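Local coordinates for protein SmhA (PDB 7A27) that is one component of Smh, the tripartite alpha-pore-forming toxin of Serratia marcescens, and probably takes part in forming its membrane pore, at residues L79-V90 / L115-A126; M144-E155 / L274-Q285. All blocks are in the same frame, centred on the assembly; numbering follows the deposited sequence.

Interaction 1: L79-V90 / L115-A126; sequences LYTKASNFAALV and LSDVAQHYQAAA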
# COMPACT_ATOMS: atom_id res chain seq x y z
N LEU A 79 -11.40 4.23 6.59
CA LEU A 79 -10.89 5.63 6.69
C LEU A 79 -11.20 6.41 5.41
O LEU A 79 -11.41 7.63 5.51
CB LEU A 79 -9.38 5.66 6.92
CG LEU A 79 -8.89 5.17 8.27
CD1 LEU A 79 -7.37 5.26 8.34
CD2 LEU A 79 -9.55 5.92 9.43
N TYR A 80 -11.13 5.75 4.25
CA TYR A 80 -11.40 6.40 2.96
C TYR A 80 -12.89 6.81 2.94
O TYR A 80 -13.19 7.96 2.59
CB TYR A 80 -11.01 5.50 1.79
CG TYR A 80 -9.54 5.40 1.45
CD1 TYR A 80 -8.66 4.74 2.29
CD2 TYR A 80 -9.03 5.89 0.25
CE1 TYR A 80 -7.31 4.62 1.98
CE2 TYR A 80 -7.69 5.76 -0.08
CZ TYR A 80 -6.83 5.12 0.79
OH TYR A 80 -5.50 4.97 0.49
N THR A 81 -13.78 5.90 3.34
CA THR A 81 -15.25 6.13 3.37
C THR A 81 -15.53 7.39 4.20
O THR A 81 -16.36 8.24 3.77
CB THR A 81 -16.00 4.90 3.88
OG1 THR A 81 -15.57 3.78 3.10
CG2 THR A 81 -17.51 5.03 3.78
N LYS A 82 -14.82 7.53 5.33
CA LYS A 82 -14.98 8.68 6.25
C LYS A 82 -14.74 9.99 5.47
O LYS A 82 -15.52 10.94 5.66
CB LYS A 82 -14.10 8.45 7.49
CG LYS A 82 -14.72 7.47 8.48
CD LYS A 82 -13.74 6.91 9.50
CE LYS A 82 -14.36 6.46 10.81
NZ LYS A 82 -15.64 5.74 10.64
N ALA A 83 -13.76 10.01 4.57
CA ALA A 83 -13.47 11.17 3.71
C ALA A 83 -14.66 11.45 2.77
O ALA A 83 -15.08 12.60 2.70
CB ALA A 83 -12.19 10.96 2.95
N SER A 84 -15.19 10.45 2.07
CA SER A 84 -16.40 10.62 1.21
C SER A 84 -17.49 11.27 2.06
O SER A 84 -18.06 12.30 1.62
CB SER A 84 -16.93 9.33 0.66
OG SER A 84 -15.91 8.61 0.00
N ASN A 85 -17.75 10.65 3.22
CA ASN A 85 -18.79 11.08 4.18
C ASN A 85 -18.59 12.58 4.45
O ASN A 85 -19.58 13.33 4.37
CB ASN A 85 -18.76 10.24 5.46
CG ASN A 85 -19.40 8.87 5.33
OD1 ASN A 85 -19.64 8.38 4.23
ND2 ASN A 85 -19.74 8.27 6.46
N PHE A 86 -17.36 13.00 4.72
CA PHE A 86 -17.06 14.42 5.02
C PHE A 86 -17.39 15.27 3.80
O PHE A 86 -17.99 16.35 3.96
CB PHE A 86 -15.61 14.61 5.46
CG PHE A 86 -15.36 15.90 6.20
CD1 PHE A 86 -15.18 17.08 5.51
CD2 PHE A 86 -15.31 15.94 7.58
CE1 PHE A 86 -14.97 18.28 6.18
CE2 PHE A 86 -15.10 17.14 8.24
CZ PHE A 86 -14.93 18.31 7.54
N ALA A 87 -17.04 14.83 2.59
CA ALA A 87 -17.36 15.58 1.36
C ALA A 87 -18.86 15.80 1.29
O ALA A 87 -19.28 16.97 1.04
CB ALA A 87 -16.87 14.85 0.13
N ALA A 88 -19.64 14.74 1.52
CA ALA A 88 -21.11 14.78 1.49
C ALA A 88 -21.62 15.85 2.45
O ALA A 88 -22.53 16.60 2.07
CB ALA A 88 -21.68 13.42 1.81
N LEU A 89 -21.04 15.93 3.64
CA LEU A 89 -21.44 16.92 4.68
C LEU A 89 -21.15 18.34 4.19
O LEU A 89 -21.98 19.23 4.43
CB LEU A 89 -20.74 16.62 6.01
CG LEU A 89 -21.11 15.31 6.70
CD1 LEU A 89 -20.39 15.20 8.03
CD2 LEU A 89 -22.61 15.16 6.92
N VAL A 90 -20.02 18.57 3.51
CA VAL A 90 -19.65 19.91 2.99
C VAL A 90 -20.69 20.35 1.94
O VAL A 90 -21.12 21.52 1.98
CB VAL A 90 -18.20 19.94 2.50
CG1 VAL A 90 -17.85 21.28 1.88
CG2 VAL A 90 -17.25 19.63 3.66
N LEU A 115 -18.69 20.19 11.84
CA LEU A 115 -17.76 19.41 10.98
C LEU A 115 -16.37 19.39 11.62
O LEU A 115 -15.66 18.39 11.44
CB LEU A 115 -17.74 19.97 9.55
CG LEU A 115 -19.08 19.96 8.82
CD1 LEU A 115 -18.90 20.23 7.34
CD2 LEU A 115 -19.80 18.62 9.00
N SER A 116 -16.00 20.43 12.37
CA SER A 116 -14.74 20.48 13.15
C SER A 116 -14.69 19.24 14.05
O SER A 116 -13.66 18.55 14.05
CB SER A 116 -14.66 21.74 13.96
OG SER A 116 -13.51 21.77 14.77
N ASP A 117 -15.79 18.99 14.76
CA ASP A 117 -16.00 17.82 15.66
C ASP A 117 -15.79 16.52 14.86
O ASP A 117 -15.01 15.66 15.32
CB ASP A 117 -17.41 17.87 16.24
CG ASP A 117 -17.65 17.00 17.45
OD1 ASP A 117 -16.69 16.83 18.19
OD2 ASP A 117 -18.80 16.51 17.62
N VAL A 118 -16.47 16.37 13.72
CA VAL A 118 -16.42 15.14 12.89
C VAL A 118 -14.97 14.91 12.48
O VAL A 118 -14.49 13.77 12.60
CB VAL A 118 -17.32 15.26 11.65
CG1 VAL A 118 -17.10 14.07 10.69
CG2 VAL A 118 -18.78 15.39 12.07
N ALA A 119 -14.30 15.95 11.98
CA ALA A 119 -12.89 15.89 11.57
C ALA A 119 -12.05 15.39 12.74
O ALA A 119 -11.17 14.56 12.52
CB ALA A 119 -12.43 17.26 11.12
N GLN A 120 -12.34 15.85 13.96
CA GLN A 120 -11.58 15.43 15.16
C GLN A 120 -11.80 13.93 15.40
O GLN A 120 -10.85 13.28 15.86
CB GLN A 120 -11.95 16.29 16.38
CG GLN A 120 -10.87 16.26 17.46
CD GLN A 120 -11.05 17.26 18.57
OE1 GLN A 120 -12.01 17.20 19.33
NE2 GLN A 120 -10.08 18.15 18.73
N HIS A 121 -13.01 13.41 15.12
CA HIS A 121 -13.34 11.96 15.25
C HIS A 121 -12.57 11.17 14.18
O HIS A 121 -11.95 10.15 14.51
CB HIS A 121 -14.86 11.70 15.27
CG HIS A 121 -15.50 11.85 16.62
ND1 HIS A 121 -16.18 13.01 16.97
CD2 HIS A 121 -15.56 11.03 17.69
CE1 HIS A 121 -16.62 12.91 18.19
NE2 HIS A 121 -16.25 11.70 18.67
N TYR A 122 -12.55 11.67 12.94
CA TYR A 122 -11.84 11.02 11.81
C TYR A 122 -10.33 11.04 12.10
O TYR A 122 -9.63 10.09 11.71
CB TYR A 122 -12.28 11.65 10.49
CG TYR A 122 -13.74 11.45 10.12
CD1 TYR A 122 -14.52 10.46 10.71
CD2 TYR A 122 -14.31 12.15 9.07
CE1 TYR A 122 -15.82 10.23 10.30
CE2 TYR A 122 -15.62 11.93 8.66
CZ TYR A 122 -16.38 10.97 9.28
OH TYR A 122 -17.69 10.80 8.89
N GLN A 123 -9.82 12.05 12.79
CA GLN A 123 -8.40 12.11 13.19
C GLN A 123 -8.12 10.91 14.10
O GLN A 123 -7.19 10.14 13.82
CB GLN A 123 -8.09 13.42 13.91
CG GLN A 123 -6.75 13.45 14.62
CD GLN A 123 -6.52 14.79 15.28
OE1 GLN A 123 -7.39 15.36 15.93
NE2 GLN A 123 -5.32 15.32 15.11
N ALA A 124 -8.93 10.77 15.16
CA ALA A 124 -8.79 9.71 16.19
C ALA A 124 -8.98 8.33 15.55
O ALA A 124 -8.29 7.39 16.00
CB ALA A 124 -9.76 9.95 17.32
N ALA A 125 -9.85 8.22 14.54
CA ALA A 125 -10.12 6.97 13.81
C ALA A 125 -8.85 6.56 13.06
O ALA A 125 -8.50 5.37 13.08
CB ALA A 125 -11.26 7.15 12.84
N ALA A 126 -8.22 7.52 12.39
CA ALA A 126 -6.96 7.32 11.66
C ALA A 126 -5.86 6.94 12.66
O ALA A 126 -5.12 5.98 12.38
CB ALA A 126 -6.61 8.55 10.89
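Phe86 of helix 79-90 is a knob in a hole made by Leu115, Val118, Ala119 and Tyr122 of helix 115-126, and this is the densely packed side of the contact. Its CG lies anti to the backbone N (chi1 -161°), which carries the ring across to the partner helix. There the far end of the ring is wedged against the backbone: Phe86 CZ is 3.8 Å from Leu115 CB, and the carbonyl oxygen of Leu115 meets the ring edge, close to its plane, 3.5 Å from Phe86 CE2. Ala119 CB, 3.9 Å from Phe86 CE2, closes the hole. Beyond it, the methyls of Leu115 divide between two neighbours, CD2 touching CD1 of Leu89, on the rim, at 3.6 Å and CD1 reaching Val90 CG2.

Around Lys82, Asn85, Tyr122 and Ala125 the contact is more open to solvent. The Tyr122 ring lies against helix 79-90 with Lys82 CB over its centre, 3.6 Å from the centroid, a CH-pi contact nearly along the ring normal. Val118 CG1 of its own helix covers the opposite face toward the rim, holding the ring between side chains of the two helices. The Lys82 chain runs on past the ring until CE comes 3.8 Å from Ala125 CB. Tyr122 OH comes up against CB of the exposed Asn85, a plain van der Waals contact. At the end of the contact the packing is buried again: Leu79 CD2 rests 3.6 Å from Ala126 N.

The two helices run almost antiparallel, 171° between their directions and 10.5 Å apart at closest approach, as adjacent members of the elongated helical bundle. Helices 301-321 and 325-358 cover the inner side: Trp305 meets both Phe86 and Tyr122, the latter edge-to-face, Trp342 also meets the Phe86 ring, and Tyr312 packs on Val90 and Leu115.

Interaction 2: M144-E155 / L274-Q285; sequences MGNFLNVIDAIE and LSVAKSVQAQAQ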
# COMPACT_ATOMS: atom_id res chain seq x y z
N MET A 144 11.78 -10.91 10.06
CA MET A 144 12.61 -10.91 8.83
C MET A 144 14.09 -10.82 9.24
O MET A 144 14.93 -11.57 8.67
CB MET A 144 12.24 -9.75 7.91
CG MET A 144 12.91 -9.84 6.55
SD MET A 144 12.39 -8.53 5.43
CE MET A 144 13.04 -7.09 6.27
N GLY A 145 14.40 -9.95 10.21
CA GLY A 145 15.76 -9.76 10.73
C GLY A 145 16.37 -11.07 11.19
O GLY A 145 17.56 -11.30 10.91
N ASN A 146 15.59 -11.91 11.86
CA ASN A 146 16.04 -13.21 12.43
C ASN A 146 16.28 -14.21 11.29
O ASN A 146 17.22 -15.02 11.40
CB ASN A 146 15.05 -13.78 13.44
CG ASN A 146 15.06 -13.05 14.76
OD1 ASN A 146 16.05 -12.41 15.13
ND2 ASN A 146 13.97 -13.15 15.49
N PHE A 147 15.45 -14.18 10.25
CA PHE A 147 15.59 -15.13 9.13
C PHE A 147 16.82 -14.72 8.32
O PHE A 147 17.51 -15.63 7.82
CB PHE A 147 14.30 -15.24 8.30
CG PHE A 147 14.33 -16.38 7.31
CD1 PHE A 147 14.28 -17.70 7.75
CD2 PHE A 147 14.48 -16.15 5.95
CE1 PHE A 147 14.33 -18.74 6.85
CE2 PHE A 147 14.52 -17.20 5.05
CZ PHE A 147 14.46 -18.50 5.50
N LEU A 148 17.12 -13.42 8.21
CA LEU A 148 18.34 -12.93 7.49
C LEU A 148 19.60 -13.43 8.19
O LEU A 148 20.47 -13.93 7.49
CB LEU A 148 18.33 -11.40 7.37
CG LEU A 148 17.53 -10.85 6.19
CD1 LEU A 148 17.33 -9.34 6.33
CD2 LEU A 148 18.23 -11.19 4.88
N ASN A 149 19.66 -13.35 9.53
CA ASN A 149 20.80 -13.85 10.33
C ASN A 149 20.98 -15.36 10.10
O ASN A 149 22.11 -15.86 10.28
CB ASN A 149 20.64 -13.57 11.83
CG ASN A 149 20.58 -12.10 12.17
OD1 ASN A 149 21.06 -11.26 11.42
ND2 ASN A 149 19.99 -11.77 13.30
N VAL A 150 19.90 -16.07 9.72
CA VAL A 150 19.90 -17.53 9.44
C VAL A 150 20.53 -17.77 8.06
O VAL A 150 21.39 -18.68 7.95
CB VAL A 150 18.50 -18.16 9.56
CG1 VAL A 150 18.44 -19.57 9.01
CG2 VAL A 150 17.99 -18.12 11.00
N ILE A 151 20.13 -16.99 7.05
CA ILE A 151 20.68 -17.09 5.67
C ILE A 151 22.16 -16.73 5.71
O ILE A 151 22.97 -17.41 5.04
CB ILE A 151 19.92 -16.18 4.68
CG1 ILE A 151 18.49 -16.68 4.45
CG2 ILE A 151 20.67 -16.04 3.36
CD1 ILE A 151 17.71 -15.92 3.40
N ASP A 152 22.50 -15.70 6.48
CA ASP A 152 23.87 -15.14 6.55
C ASP A 152 24.84 -16.14 7.16
O ASP A 152 25.90 -16.36 6.55
CB ASP A 152 23.92 -13.79 7.25
CG ASP A 152 24.90 -12.93 6.47
OD1 ASP A 152 24.55 -12.64 5.29
OD2 ASP A 152 26.05 -12.66 6.99
N ALA A 153 24.48 -16.74 8.30
CA ALA A 153 25.29 -17.78 8.99
C ALA A 153 25.65 -18.90 8.01
O ALA A 153 26.79 -19.35 8.02
CB ALA A 153 24.55 -18.30 10.19
N ILE A 154 24.69 -19.31 7.17
CA ILE A 154 24.87 -20.38 6.15
C ILE A 154 25.86 -19.90 5.08
O ILE A 154 26.82 -20.66 4.78
CB ILE A 154 23.51 -20.79 5.53
CG1 ILE A 154 22.59 -21.40 6.59
CG2 ILE A 154 23.67 -21.70 4.32
CD1 ILE A 154 21.17 -21.55 6.15
N GLU A 155 25.64 -18.68 4.54
CA GLU A 155 26.46 -18.10 3.44
C GLU A 155 27.91 -17.88 3.90
O GLU A 155 28.80 -18.18 3.09
CB GLU A 155 25.84 -16.80 2.92
CG GLU A 155 24.67 -17.02 1.98
CD GLU A 155 24.03 -15.74 1.43
OE1 GLU A 155 24.42 -14.63 1.88
OE2 GLU A 155 23.15 -15.83 0.54
N LEU A 274 19.30 -23.64 0.43
CA LEU A 274 19.63 -22.20 0.61
C LEU A 274 18.93 -21.41 -0.50
O LEU A 274 18.38 -20.35 -0.18
CB LEU A 274 21.15 -22.00 0.56
CG LEU A 274 21.62 -20.55 0.59
CD1 LEU A 274 21.27 -19.87 1.92
CD2 LEU A 274 23.13 -20.49 0.36
N SER A 275 18.96 -21.91 -1.74
CA SER A 275 18.28 -21.32 -2.92
C SER A 275 16.81 -21.03 -2.54
O SER A 275 16.33 -19.91 -2.80
CB SER A 275 18.37 -22.22 -4.12
OG SER A 275 19.73 -22.52 -4.44
N VAL A 276 16.14 -22.01 -1.92
CA VAL A 276 14.72 -21.88 -1.47
C VAL A 276 14.63 -20.74 -0.45
O VAL A 276 13.87 -19.79 -0.70
CB VAL A 276 14.18 -23.20 -0.90
CG1 VAL A 276 12.79 -23.01 -0.29
CG2 VAL A 276 14.15 -24.31 -1.93
N ALA A 277 15.41 -20.81 0.62
CA ALA A 277 15.44 -19.80 1.71
C ALA A 277 15.56 -18.39 1.12
O ALA A 277 14.83 -17.50 1.58
CB ALA A 277 16.57 -20.11 2.66
N LYS A 278 16.43 -18.22 0.11
CA LYS A 278 16.68 -16.91 -0.56
C LYS A 278 15.43 -16.47 -1.33
O LYS A 278 15.10 -15.26 -1.24
CB LYS A 278 17.85 -16.99 -1.55
CG LYS A 278 19.24 -17.11 -0.97
CD LYS A 278 20.30 -16.71 -2.01
CE LYS A 278 21.32 -15.73 -1.46
NZ LYS A 278 20.73 -14.54 -0.81
N SER A 279 14.79 -17.40 -2.05
CA SER A 279 13.56 -17.16 -2.85
C SER A 279 12.42 -16.64 -1.96
O SER A 279 11.67 -15.72 -2.42
CB SER A 279 13.12 -18.40 -3.56
OG SER A 279 11.82 -18.20 -4.06
N VAL A 280 12.28 -17.21 -0.76
CA VAL A 280 11.23 -16.85 0.24
C VAL A 280 11.53 -15.46 0.79
O VAL A 280 10.60 -14.63 0.82
CB VAL A 280 11.13 -17.87 1.39
CG1 VAL A 280 10.25 -17.37 2.52
CG2 VAL A 280 10.62 -19.21 0.90
N GLN A 281 12.78 -15.24 1.21
CA GLN A 281 13.25 -13.97 1.83
C GLN A 281 13.05 -12.81 0.85
O GLN A 281 12.74 -11.70 1.32
CB GLN A 281 14.70 -14.11 2.28
CG GLN A 281 15.34 -12.81 2.70
CD GLN A 281 14.53 -12.07 3.74
OE1 GLN A 281 13.73 -12.66 4.48
NE2 GLN A 281 14.75 -10.75 3.78
N ALA A 282 13.24 -13.04 -0.46
CA ALA A 282 13.06 -12.00 -1.50
C ALA A 282 11.61 -11.52 -1.49
O ALA A 282 11.38 -10.31 -1.62
CB ALA A 282 13.48 -12.55 -2.84
N GLN A 283 10.66 -12.45 -1.36
CA GLN A 283 9.20 -12.19 -1.32
C GLN A 283 8.84 -11.48 -0.00
O GLN A 283 8.05 -10.52 -0.03
CB GLN A 283 8.42 -13.49 -1.51
CG GLN A 283 8.59 -14.13 -2.88
CD GLN A 283 8.03 -15.54 -2.94
OE1 GLN A 283 7.96 -16.25 -1.93
NE2 GLN A 283 7.60 -15.92 -4.14
N ALA A 284 9.43 -11.92 1.12
CA ALA A 284 9.22 -11.32 2.46
C ALA A 284 9.65 -9.85 2.41
O ALA A 284 8.87 -9.00 2.86
CB ALA A 284 9.99 -12.08 3.50
N GLN A 285 10.86 -9.60 1.89
CA GLN A 285 11.48 -8.26 1.75
C GLN A 285 10.46 -7.33 1.10
O GLN A 285 10.21 -6.28 1.67
CB GLN A 285 12.76 -8.33 0.91
CG GLN A 285 13.61 -7.06 0.87
CD GLN A 285 14.46 -6.92 2.11
OE1 GLN A 285 15.32 -7.76 2.40
NE2 GLN A 285 14.21 -5.85 2.85
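Gln281 of helix 274-285 enters a hole formed by Met144, Phe147, Leu148 and Ile151 of helix 144-155, crossing the chains of Met144 and Leu148 at about a right angle. Its chain bends at chi2 (53°), turning the outer end of the amide, between OE1 and NE2, toward Met144 CG, which lies close to the amide plane 3.4 Å from Gln281 NE2. That nitrogen also makes a weak hydrogen bond to Met144 SD, whereas Gln281 OE1 is held by Tyr57 OH of helix 48-96. The Phe147 ring slides past Gln281 in the opposite direction, its plane 38° from the amide. The carbonyl oxygen of Ala277 lies in the ring plane, 3.5 Å from Phe147 CE2, and Tyr57 stacks on this ring. The packing is reciprocal knobs-into-holes between antiparallel helices of the bundle, inclined at 150°: Ile151 fills the hole among Leu274, Ala277, Lys278 and Gln281, its CD1 3.7 Å from Gln281 CB. Farther along, Ile154 and Leu274 pass in opposite directions, with Ile154 CG2 3.9 Å from Leu274 CD1. Glu155 crosses Leu274 at roughly a right angle and, reaching out beyond it, forms a salt bridge with Lys278, though the placement of the carboxylate oxygen involved is doubtful.

How the interactions relate
Both contacts use helix 104-155, a long helix that supplies 115-126 to interaction 1 and 144-155, its C-terminal end, to interaction 2. Their centres are 43 Å apart, on opposite sides of the chain's centre, and their nearest atoms about 19 Å, so the two do not touch. They come in series along the chain. Interaction 1 joins sequence neighbours, helices 48-96 and 104-155, whereas interaction 2 brings in helix 272-299, which follows the two-stranded sheet in sequence. Helix 48-96 also returns beside interaction 2 through Tyr57. The same two long helices thus span much of the rod-like bundle, consistent with a soluble alpha-pore-forming toxin component.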